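Local coordinates for uncharacterized protein (Silicibacter pomeroyi DSS-3, PDB 2RE3) that is of unknown function but, as a DUF1285 family protein with a fold of repeated structural motifs, is possibly involved in signal transduction, at residues D120-R131 against Y144-I155; M164-F174 against F182-L191. One frame throughout, in Å; residues are numbered along the deposited sequence.

Contact 1 (D120-R131 against Y144-I155); sequences DSAVAGEGNPIR and YVHVRAGLEALI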
loop_
_atom_site.group_PDB
_atom_site.type_symbol
_atom_site.label_atom_id
_atom_site.label_comp_id
_atom_site.label_asym_id
_atom_site.label_seq_id
_atom_site.Cartn_x
_atom_site.Cartn_y
_atom_site.Cartn_z
ATOM N N ASP A 120 0.718 0.381 -9.500
ATOM C CA ASP A 120 -0.533 1.104 -9.355
ATOM C C ASP A 120 -0.290 2.575 -8.997
ATOM O O ASP A 120 0.720 2.951 -8.392
ATOM C CB ASP A 120 -1.437 0.486 -8.303
ATOM C CG ASP A 120 -1.917 -0.912 -8.665
ATOM O OD1 ASP A 120 -2.206 -1.196 -9.872
ATOM O OD2 ASP A 120 -2.026 -1.704 -7.699
ATOM N N SER A 121 -1.259 3.392 -9.361
ATOM C CA SER A 121 -1.194 4.819 -9.204
ATOM C C SER A 121 -2.250 5.223 -8.165
ATOM O O SER A 121 -3.381 4.754 -8.245
ATOM C CB SER A 121 -1.525 5.431 -10.560
ATOM O OG SER A 121 -1.551 6.829 -10.485
ATOM N N ALA A 122 -1.916 6.096 -7.214
ATOM C CA ALA A 122 -2.933 6.626 -6.283
ATOM C C ALA A 122 -2.795 8.108 -6.128
ATOM O O ALA A 122 -1.752 8.558 -5.687
ATOM C CB ALA A 122 -2.791 5.996 -4.935
ATOM N N VAL A 123 -3.836 8.860 -6.480
ATOM C CA VAL A 123 -3.832 10.301 -6.331
ATOM C C VAL A 123 -4.175 10.618 -4.886
ATOM O O VAL A 123 -5.292 10.300 -4.425
ATOM C CB VAL A 123 -4.893 10.927 -7.233
ATOM C CG1 VAL A 123 -5.115 12.402 -6.872
ATOM C CG2 VAL A 123 -4.528 10.723 -8.722
ATOM N N ALA A 124 -3.239 11.219 -4.152
ATOM C CA ALA A 124 -3.507 11.534 -2.738
ATOM C C ALA A 124 -4.594 12.604 -2.590
ATOM O O ALA A 124 -4.638 13.594 -3.314
ATOM C CB ALA A 124 -2.226 11.944 -1.983
ATOM N N GLY A 125 -5.480 12.390 -1.645
ATOM C CA GLY A 125 -6.605 13.298 -1.430
ATOM C C GLY A 125 -7.567 12.645 -0.467
ATOM O O GLY A 125 -7.267 11.615 0.121
ATOM N N GLU A 126 -8.743 13.212 -0.320
ATOM C CA GLU A 126 -9.695 12.657 0.618
ATOM C C GLU A 126 -10.032 11.197 0.341
ATOM O O GLU A 126 -10.112 10.417 1.270
ATOM C CB GLU A 126 -10.948 13.494 0.653
ATOM C CG GLU A 126 -11.785 13.221 1.863
ATOM C CD GLU A 126 -12.985 14.116 1.872
ATOM O OE1 GLU A 126 -12.826 15.269 2.324
ATOM O OE2 GLU A 126 -14.057 13.673 1.376
ATOM N N GLY A 127 -10.211 10.833 -0.924
ATOM C CA GLY A 127 -10.490 9.431 -1.304
ATOM C C GLY A 127 -9.323 8.476 -1.018
ATOM O O GLY A 127 -9.521 7.288 -0.703
ATOM N N ASN A 128 -8.100 8.994 -1.138
ATOM C CA ASN A 128 -6.915 8.236 -0.847
ATOM C C ASN A 128 -6.031 9.040 0.137
ATOM O O ASN A 128 -5.048 9.694 -0.272
ATOM C CB ASN A 128 -6.170 7.980 -2.134
ATOM C CG ASN A 128 -6.945 7.139 -3.111
ATOM O OD1 ASN A 128 -7.410 6.037 -2.803
ATOM N ND2 ASN A 128 -7.066 7.637 -4.308
ATOM N N PRO A 129 -6.386 9.031 1.434
ATOM C CA PRO A 129 -5.664 9.928 2.335
ATOM C C PRO A 129 -4.277 9.434 2.660
ATOM O O PRO A 129 -4.006 8.240 2.526
ATOM C CB PRO A 129 -6.533 9.959 3.585
ATOM C CG PRO A 129 -7.235 8.670 3.591
ATOM C CD PRO A 129 -7.430 8.279 2.139
ATOM N N ILE A 130 -3.419 10.383 3.026
ATOM C CA ILE A 130 -2.098 10.124 3.594
ATOM C C ILE A 130 -2.271 10.061 5.101
ATOM O O ILE A 130 -2.928 10.902 5.669
ATOM C CB ILE A 130 -1.105 11.240 3.235
ATOM C CG1 ILE A 130 -0.939 11.283 1.714
ATOM C CG2 ILE A 130 0.229 10.996 3.909
ATOM C CD1 ILE A 130 -0.294 12.534 1.164
ATOM N N ARG A 131 -1.696 9.064 5.749
ATOM C CA ARG A 131 -1.845 8.881 7.200
ATOM C C ARG A 131 -0.469 8.967 7.813
ATOM O O ARG A 131 0.497 8.591 7.167
ATOM C CB ARG A 131 -2.431 7.493 7.424
ATOM C CG ARG A 131 -2.305 6.944 8.804
ATOM C CD ARG A 131 -3.273 5.803 9.009
ATOM N NE ARG A 131 -2.839 4.567 8.350
ATOM C CZ ARG A 131 -2.005 3.672 8.883
ATOM N NH1 ARG A 131 -1.455 3.847 10.083
ATOM N NH2 ARG A 131 -1.695 2.583 8.202
ATOM N N TYR A 144 1.782 6.419 5.403
ATOM C CA TYR A 144 1.160 5.601 4.376
ATOM C C TYR A 144 0.282 6.434 3.475
ATOM O O TYR A 144 -0.073 7.558 3.830
ATOM C CB TYR A 144 0.303 4.550 5.035
ATOM C CG TYR A 144 1.045 3.683 6.033
ATOM C CD1 TYR A 144 1.285 4.130 7.319
ATOM C CD2 TYR A 144 1.482 2.393 5.696
ATOM C CE1 TYR A 144 1.925 3.335 8.264
ATOM C CE2 TYR A 144 2.129 1.578 6.642
ATOM C CZ TYR A 144 2.341 2.075 7.930
ATOM O OH TYR A 144 2.971 1.337 8.883
ATOM N N VAL A 145 -0.065 5.882 2.310
ATOM C CA VAL A 145 -1.123 6.435 1.453
ATOM C C VAL A 145 -2.061 5.317 0.983
ATOM O O VAL A 145 -1.638 4.205 0.673
ATOM C CB VAL A 145 -0.567 7.215 0.247
ATOM C CG1 VAL A 145 0.324 6.352 -0.645
ATOM C CG2 VAL A 145 -1.701 7.768 -0.586
ATOM N N HIS A 146 -3.350 5.612 0.988
ATOM C CA HIS A 146 -4.362 4.660 0.559
ATOM C C HIS A 146 -4.307 4.518 -0.955
ATOM O O HIS A 146 -4.182 5.516 -1.686
ATOM C CB HIS A 146 -5.733 5.168 1.002
ATOM C CG HIS A 146 -6.895 4.309 0.604
ATOM N ND1 HIS A 146 -7.628 4.550 -0.533
ATOM C CD2 HIS A 146 -7.507 3.276 1.233
ATOM C CE1 HIS A 146 -8.623 3.679 -0.609
ATOM N NE2 HIS A 146 -8.576 2.896 0.451
ATOM N N VAL A 147 -4.356 3.278 -1.415
ATOM C CA VAL A 147 -4.351 2.964 -2.849
ATOM C C VAL A 147 -5.748 2.529 -3.261
ATOM O O VAL A 147 -6.323 3.107 -4.169
ATOM C CB VAL A 147 -3.375 1.816 -3.157
ATOM C CG1 VAL A 147 -3.373 1.500 -4.666
ATOM C CG2 VAL A 147 -1.992 2.140 -2.567
ATOM N N ARG A 148 -6.296 1.501 -2.604
ATOM C CA ARG A 148 -7.667 1.107 -2.894
ATOM C C ARG A 148 -8.227 0.199 -1.824
ATOM O O ARG A 148 -7.504 -0.604 -1.225
ATOM C CB ARG A 148 -7.785 0.400 -4.264
ATOM C CG ARG A 148 -7.036 -0.934 -4.380
ATOM C CD ARG A 148 -7.418 -1.714 -5.667
ATOM N NE ARG A 148 -6.710 -3.002 -5.674
ATOM C CZ ARG A 148 -5.430 -3.149 -6.009
ATOM N NH1 ARG A 148 -4.727 -2.109 -6.433
ATOM N NH2 ARG A 148 -4.848 -4.348 -5.952
ATOM N N ALA A 149 -9.523 0.337 -1.584
ATOM C CA ALA A 149 -10.277 -0.627 -0.807
ATOM C C ALA A 149 -9.598 -1.005 0.509
ATOM O O ALA A 149 -9.657 -2.149 0.946
ATOM C CB ALA A 149 -10.558 -1.853 -1.654
ATOM N N GLY A 150 -8.962 -0.022 1.138
ATOM C CA GLY A 150 -8.259 -0.211 2.421
ATOM C C GLY A 150 -6.851 -0.719 2.291
ATOM O O GLY A 150 -6.155 -0.930 3.295
ATOM N N LEU A 151 -6.410 -0.968 1.065
ATOM C CA LEU A 151 -5.067 -1.433 0.887
ATOM C C LEU A 151 -4.190 -0.180 0.812
ATOM O O LEU A 151 -4.402 0.677 -0.046
ATOM C CB LEU A 151 -4.941 -2.236 -0.386
ATOM C CG LEU A 151 -5.887 -3.416 -0.574
ATOM C CD1 LEU A 151 -5.689 -3.918 -1.994
ATOM C CD2 LEU A 151 -5.654 -4.527 0.470
ATOM N N GLU A 152 -3.212 -0.088 1.709
ATOM C CA GLU A 152 -2.367 1.053 1.791
ATOM C C GLU A 152 -0.966 0.751 1.303
ATOM O O GLU A 152 -0.537 -0.387 1.330
ATOM C CB GLU A 152 -2.284 1.523 3.224
ATOM C CG GLU A 152 -3.524 2.191 3.716
ATOM C CD GLU A 152 -3.344 2.701 5.126
ATOM O OE1 GLU A 152 -2.981 1.888 6.001
ATOM O OE2 GLU A 152 -3.545 3.913 5.341
ATOM N N ALA A 153 -0.275 1.812 0.872
ATOM C CA ALA A 153 1.127 1.773 0.533
ATOM C C ALA A 153 1.976 2.509 1.614
ATOM O O ALA A 153 1.707 3.670 1.978
ATOM C CB ALA A 153 1.333 2.412 -0.828
ATOM N N LEU A 154 3.004 1.838 2.112
ATOM C CA LEU A 154 4.010 2.491 2.940
ATOM C C LEU A 154 4.882 3.332 2.020
ATOM O O LEU A 154 5.400 2.821 1.023
ATOM C CB LEU A 154 4.879 1.469 3.659
ATOM C CG LEU A 154 5.932 2.027 4.602
ATOM C CD1 LEU A 154 5.268 2.696 5.800
ATOM C CD2 LEU A 154 6.859 0.898 5.056
ATOM N N ILE A 155 5.043 4.612 2.362
ATOM C CA ILE A 155 5.834 5.531 1.540
ATOM C C ILE A 155 7.320 5.287 1.838
ATOM O O ILE A 155 7.723 5.383 2.986
ATOM C CB ILE A 155 5.409 7.007 1.814
ATOM C CG1 ILE A 155 3.967 7.231 1.362
ATOM C CG2 ILE A 155 6.274 7.991 1.075
ATOM C CD1 ILE A 155 3.330 8.412 2.018
HETATM O O HOH W 1 -2.118 -4.139 -7.436
HETATM O O HOH W 2 -4.627 6.132 4.482
#
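The guanidinium of R131 lies flat on the Y144 ring, planes 12° apart and centres 4.2 Å from each other, an off-centre cation-pi stack in which NH2 sits over the CD1 side. L154 CD1 covers the opposite face of the tyrosine, whose hydroxyl reaches D93. At its edge the same guanidinium meets E152 side-on, carboxylate and guanidinium nearly coplanar: NE donates to the syn lone pair of OE2, and R131 NH2 lies 2.6 Å from E152 OE1. The R131 chain bends at chi3, which brings the guanidinium over Y144 and its edge to E152. The H146 ring takes N128 at its edge, ND1 donating in plane to a lone pair of N128 OD1 at 2.7 Å, amide and ring only 23° apart. CG of H146 stands anti to the backbone N (chi1 179°), carrying the ring out to N128, while NE2 accepts from G150 N in the type I' turn R148-L151. N128 ND2 in turn donates to V123 O, fixing which way its amide faces. A leucine in place of H146 would probably leave N128 OD1 and G150 N without their mates and the amide freer to turn. R148 NH1 reaches D120 OD2 at 3.0 Å, in the guanidinium plane but from above the carboxylate; water 1 bridges the pair. I130-R131 and Y144-V145 pair antiparallel, R131 N to Y144 O at 2.9 Å, and P129 O accepts from H146 N. Outer strand 130-131 is thus joined to 144-148, and the other outer strand, 121-123, comes against H146-V147 through A122. Apolar contacts of A122 and I130 accompany two salt bridges, and the two-bond grip on E152, steadied by the stack, probably favours the ionised form of both partners.

Contact 2 (M164-F174 against F182-L191); sequences MDLGEIEDGWF and FFPLMTVEEL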
loop_
_atom_site.group_PDB
_atom_site.type_symbol
_atom_site.label_atom_id
_atom_site.label_comp_id
_atom_site.label_asym_id
_atom_site.label_seq_id
_atom_site.Cartn_x
_atom_site.Cartn_y
_atom_site.Cartn_z
HETATM N N MSE A 164 9.048 15.693 2.214
HETATM C CA MSE A 164 9.443 16.703 3.191
HETATM C C MSE A 164 9.614 18.058 2.527
HETATM O O MSE A 164 9.259 19.071 3.103
HETATM C CB MSE A 164 10.746 16.325 3.892
HETATM C CG MSE A 164 10.659 15.060 4.733
HETATM SE SE MSE A 164 9.539 15.314 6.267
HETATM C CE MSE A 164 10.721 16.756 6.966
ATOM N N ASP A 165 10.152 18.075 1.315
ATOM C CA ASP A 165 10.420 19.321 0.605
ATOM C C ASP A 165 9.162 19.944 -0.025
ATOM O O ASP A 165 9.230 21.013 -0.629
ATOM C CB ASP A 165 11.468 19.075 -0.488
ATOM C CG ASP A 165 12.819 18.670 0.068
ATOM O OD1 ASP A 165 13.220 19.246 1.084
ATOM O OD2 ASP A 165 13.492 17.784 -0.520
ATOM N N LEU A 166 8.026 19.266 0.105
ATOM C CA LEU A 166 6.763 19.747 -0.435
ATOM C C LEU A 166 5.757 19.904 0.679
ATOM O O LEU A 166 4.569 20.074 0.433
ATOM C CB LEU A 166 6.239 18.788 -1.516
ATOM C CG LEU A 166 7.120 18.767 -2.782
ATOM C CD1 LEU A 166 6.666 17.700 -3.760
ATOM C CD2 LEU A 166 7.133 20.129 -3.451
ATOM N N GLY A 167 6.253 19.892 1.913
ATOM C CA GLY A 167 5.395 19.994 3.085
ATOM C C GLY A 167 5.038 21.411 3.452
ATOM O O GLY A 167 5.566 22.368 2.910
ATOM N N GLU A 168 4.115 21.535 4.385
ATOM C CA GLU A 168 3.555 22.832 4.746
ATOM C C GLU A 168 3.098 22.749 6.191
ATOM O O GLU A 168 2.872 21.636 6.707
ATOM C CB GLU A 168 2.369 23.168 3.833
ATOM C CG GLU A 168 1.796 24.573 4.013
ATOM C CD GLU A 168 2.872 25.630 3.825
ATOM O OE1 GLU A 168 3.169 25.995 2.676
ATOM O OE2 GLU A 168 3.451 26.072 4.829
ATOM N N ILE A 169 2.969 23.916 6.830
ATOM C CA ILE A 169 2.446 24.029 8.196
ATOM C C ILE A 169 1.059 24.668 8.206
ATOM O O ILE A 169 0.842 25.752 7.633
ATOM C CB ILE A 169 3.404 24.841 9.088
ATOM C CG1 ILE A 169 4.628 23.990 9.415
ATOM C CG2 ILE A 169 2.711 25.340 10.376
ATOM C CD1 ILE A 169 5.789 24.796 9.899
ATOM N N GLU A 170 0.121 23.974 8.850
ATOM C CA GLU A 170 -1.223 24.493 9.115
ATOM C C GLU A 170 -1.611 24.118 10.529
ATOM O O GLU A 170 -1.564 22.943 10.891
ATOM C CB GLU A 170 -2.247 23.900 8.148
ATOM C CG GLU A 170 -1.880 23.983 6.677
ATOM C CD GLU A 170 -1.896 25.393 6.115
ATOM O OE1 GLU A 170 -2.378 26.313 6.815
ATOM O OE2 GLU A 170 -1.419 25.572 4.968
ATOM N N ASP A 171 -1.964 25.137 11.318
ATOM C CA ASP A 171 -2.524 24.998 12.668
ATOM C C ASP A 171 -1.790 23.990 13.513
ATOM O O ASP A 171 -2.401 23.118 14.090
ATOM C CB ASP A 171 -4.026 24.685 12.581
ATOM C CG ASP A 171 -4.763 25.697 11.691
ATOM O OD1 ASP A 171 -4.503 26.913 11.845
ATOM O OD2 ASP A 171 -5.553 25.289 10.818
ATOM N N GLY A 172 -0.468 24.121 13.564
ATOM C CA GLY A 172 0.360 23.406 14.533
ATOM C C GLY A 172 1.026 22.160 14.016
ATOM O O GLY A 172 1.841 21.550 14.719
ATOM N N TRP A 173 0.683 21.778 12.785
ATOM C CA TRP A 173 1.099 20.500 12.232
ATOM C C TRP A 173 1.859 20.719 10.945
ATOM O O TRP A 173 1.456 21.538 10.119
ATOM C CB TRP A 173 -0.121 19.595 11.939
ATOM C CG TRP A 173 -0.845 19.141 13.167
ATOM C CD1 TRP A 173 -1.851 19.798 13.808
ATOM C CD2 TRP A 173 -0.584 17.955 13.931
ATOM N NE1 TRP A 173 -2.233 19.097 14.919
ATOM C CE2 TRP A 173 -1.470 17.962 15.023
ATOM C CE3 TRP A 173 0.334 16.907 13.814
ATOM C CZ2 TRP A 173 -1.486 16.939 15.993
ATOM C CZ3 TRP A 173 0.319 15.879 14.763
ATOM C CH2 TRP A 173 -0.593 15.902 15.839
ATOM N N PHE A 174 2.941 19.956 10.774
ATOM C CA PHE A 174 3.628 19.846 9.507
ATOM C C PHE A 174 2.988 18.734 8.712
ATOM O O PHE A 174 2.747 17.673 9.237
ATOM C CB PHE A 174 5.099 19.535 9.730
ATOM C CG PHE A 174 5.843 19.287 8.470
ATOM C CD1 PHE A 174 6.402 20.341 7.766
ATOM C CD2 PHE A 174 5.948 18.002 7.963
ATOM C CE1 PHE A 174 7.054 20.126 6.575
ATOM C CE2 PHE A 174 6.614 17.768 6.789
ATOM C CZ PHE A 174 7.182 18.844 6.085
ATOM N N PHE A 182 -5.672 18.586 3.517
ATOM C CA PHE A 182 -4.427 18.693 4.251
ATOM C C PHE A 182 -4.203 17.510 5.183
ATOM O O PHE A 182 -5.030 17.218 6.044
ATOM C CB PHE A 182 -4.396 19.976 5.076
ATOM C CG PHE A 182 -3.117 20.159 5.819
ATOM C CD1 PHE A 182 -1.962 20.517 5.141
ATOM C CD2 PHE A 182 -3.047 19.894 7.177
ATOM C CE1 PHE A 182 -0.790 20.628 5.795
ATOM C CE2 PHE A 182 -1.852 20.038 7.858
ATOM C CZ PHE A 182 -0.727 20.401 7.173
ATOM N N PHE A 183 -3.052 16.867 5.048
ATOM C CA PHE A 183 -2.745 15.673 5.812
ATOM C C PHE A 183 -1.599 15.894 6.785
ATOM O O PHE A 183 -0.432 16.000 6.394
ATOM C CB PHE A 183 -2.465 14.550 4.852
ATOM C CG PHE A 183 -3.584 14.324 3.903
ATOM C CD1 PHE A 183 -4.686 13.582 4.290
ATOM C CD2 PHE A 183 -3.582 14.926 2.645
ATOM C CE1 PHE A 183 -5.764 13.428 3.424
ATOM C CE2 PHE A 183 -4.658 14.747 1.765
ATOM C CZ PHE A 183 -5.728 13.992 2.140
ATOM N N PRO A 184 -1.940 15.979 8.068
ATOM C CA PRO A 184 -0.913 16.150 9.055
ATOM C C PRO A 184 -0.044 14.932 9.152
ATOM O O PRO A 184 -0.526 13.793 9.041
ATOM C CB PRO A 184 -1.691 16.346 10.359
ATOM C CG PRO A 184 -3.086 16.708 9.958
ATOM C CD PRO A 184 -3.284 15.965 8.662
ATOM N N LEU A 185 1.230 15.198 9.396
ATOM C CA LEU A 185 2.259 14.191 9.473
ATOM C C LEU A 185 2.982 14.180 10.829
ATOM O O LEU A 185 3.455 13.135 11.265
ATOM C CB LEU A 185 3.288 14.432 8.367
ATOM C CG LEU A 185 3.033 13.967 6.941
ATOM C CD1 LEU A 185 4.344 14.059 6.147
ATOM C CD2 LEU A 185 2.471 12.555 6.910
HETATM N N MSE A 186 3.128 15.345 11.466
HETATM C CA MSE A 186 3.824 15.453 12.751
HETATM C C MSE A 186 3.639 16.880 13.266
HETATM O O MSE A 186 3.312 17.776 12.504
HETATM C CB MSE A 186 5.314 15.098 12.588
HETATM C CG MSE A 186 6.221 16.295 12.222
HETATM SE SE MSE A 186 7.923 15.886 11.348
HETATM C CE MSE A 186 7.115 15.055 9.778
ATOM N N THR A 187 3.859 17.094 14.559
ATOM C CA THR A 187 3.688 18.421 15.158
ATOM C C THR A 187 4.809 19.331 14.682
ATOM O O THR A 187 5.866 18.862 14.243
ATOM C CB THR A 187 3.679 18.379 16.719
ATOM O OG1 THR A 187 4.989 18.069 17.222
ATOM C CG2 THR A 187 2.655 17.375 17.254
ATOM N N VAL A 188 4.575 20.635 14.756
ATOM C CA VAL A 188 5.625 21.617 14.470
ATOM C C VAL A 188 6.854 21.340 15.342
ATOM O O VAL A 188 7.967 21.238 14.828
ATOM C CB VAL A 188 5.103 23.078 14.623
ATOM C CG1 VAL A 188 6.243 24.064 14.762
ATOM C CG2 VAL A 188 4.236 23.429 13.425
ATOM N N GLU A 189 6.624 21.244 16.651
ATOM C CA GLU A 189 7.629 20.815 17.643
ATOM C C GLU A 189 8.523 19.697 17.112
ATOM O O GLU A 189 9.752 19.765 17.196
ATOM C CB GLU A 189 6.892 20.331 18.901
ATOM C CG GLU A 189 7.602 19.265 19.738
ATOM C CD GLU A 189 8.679 19.840 20.598
ATOM O OE1 GLU A 189 8.447 20.929 21.150
ATOM O OE2 GLU A 189 9.743 19.205 20.732
ATOM N N GLU A 190 7.868 18.668 16.575
ATOM C CA GLU A 190 8.539 17.483 16.027
ATOM C C GLU A 190 9.381 17.855 14.805
ATOM O O GLU A 190 10.581 17.529 14.751
ATOM C CB GLU A 190 7.532 16.367 15.674
ATOM C CG GLU A 190 7.297 15.308 16.796
ATOM C CD GLU A 190 5.883 14.667 16.790
ATOM O OE1 GLU A 190 5.155 14.711 15.762
ATOM O OE2 GLU A 190 5.510 14.115 17.850
ATOM N N LEU A 191 8.770 18.540 13.836
ATOM C CA LEU A 191 9.527 18.997 12.662
ATOM C C LEU A 191 10.802 19.768 13.096
ATOM O O LEU A 191 11.882 19.551 12.524
ATOM C CB LEU A 191 8.660 19.857 11.726
ATOM C CG LEU A 191 9.392 20.581 10.582
ATOM C CD1 LEU A 191 9.675 19.665 9.402
ATOM C CD2 LEU A 191 8.596 21.793 10.136
#
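F174 and M186 form an antiparallel hydrogen-bonded pair where the hairpin of strands 173-178 and 181-185 runs out into the C-terminal helix 188-192, far from the centre of the chain. F174 N donates to M186 O at 2.8 Å, while F174 O accepts from both L185 N and M186 N. The two donors make a classic beta bulge at L185-M186, just where the chain turns its corner toward the helix. V188 N extends the pairing to G172 O. T187 caps the helix, its OG1 and the E190 carboxylate exchanging bonds with E190 N and T187 N in a capping box, and its CG2 rests over the six-membered ring of W173, 4.0 Å from the centroid. One turn further, L191 crosses the F174 ring at about a right angle, CD1 over the face 3.9 Å from its centroid. F174 CG stands anti to the backbone N (chi1 175°), which presents one face of the ring to L191 and sets it alongside selenomethionine M186, whose CE lies 3.7 Å from F174 CD2 and whose SE makes an oblique Met-aromatic contact, 5.4 Å from the F174 centroid. M164, also selenomethionine, slides past L191, M164 CE to L191 CD1 3.9 Å. Across the sheet, E170 lays CG over the F182 ring, 3.7 Å from the centroid, while its carboxylate turns to R108 and W177; E168 O meets that ring at the edge.

From the N terminus, the chain first lays down a six-stranded sheet of order 3-2-1-6-5-4, then builds a second of the same order; contact 1 lies in the latter, joining D120-R131 to Y144-I155 and closing a loop of 12 residues that has neither helix nor strand. Helix 157-164 then leads to contact 2, which closes the seven intervening residues, the rest of the hairpin 173-178/181-185 and its turn, and ties the hairpin's base to the C-terminal helix. The two contacts follow in series, neither nesting nor crossing, with centres about 19 Å apart. They meet at F183, whose ring packs on G125, P129 and I130, F183 CD1 lying 3.5 Å from I130 O, so the three-stranded sheet leans against the second six-stranded one.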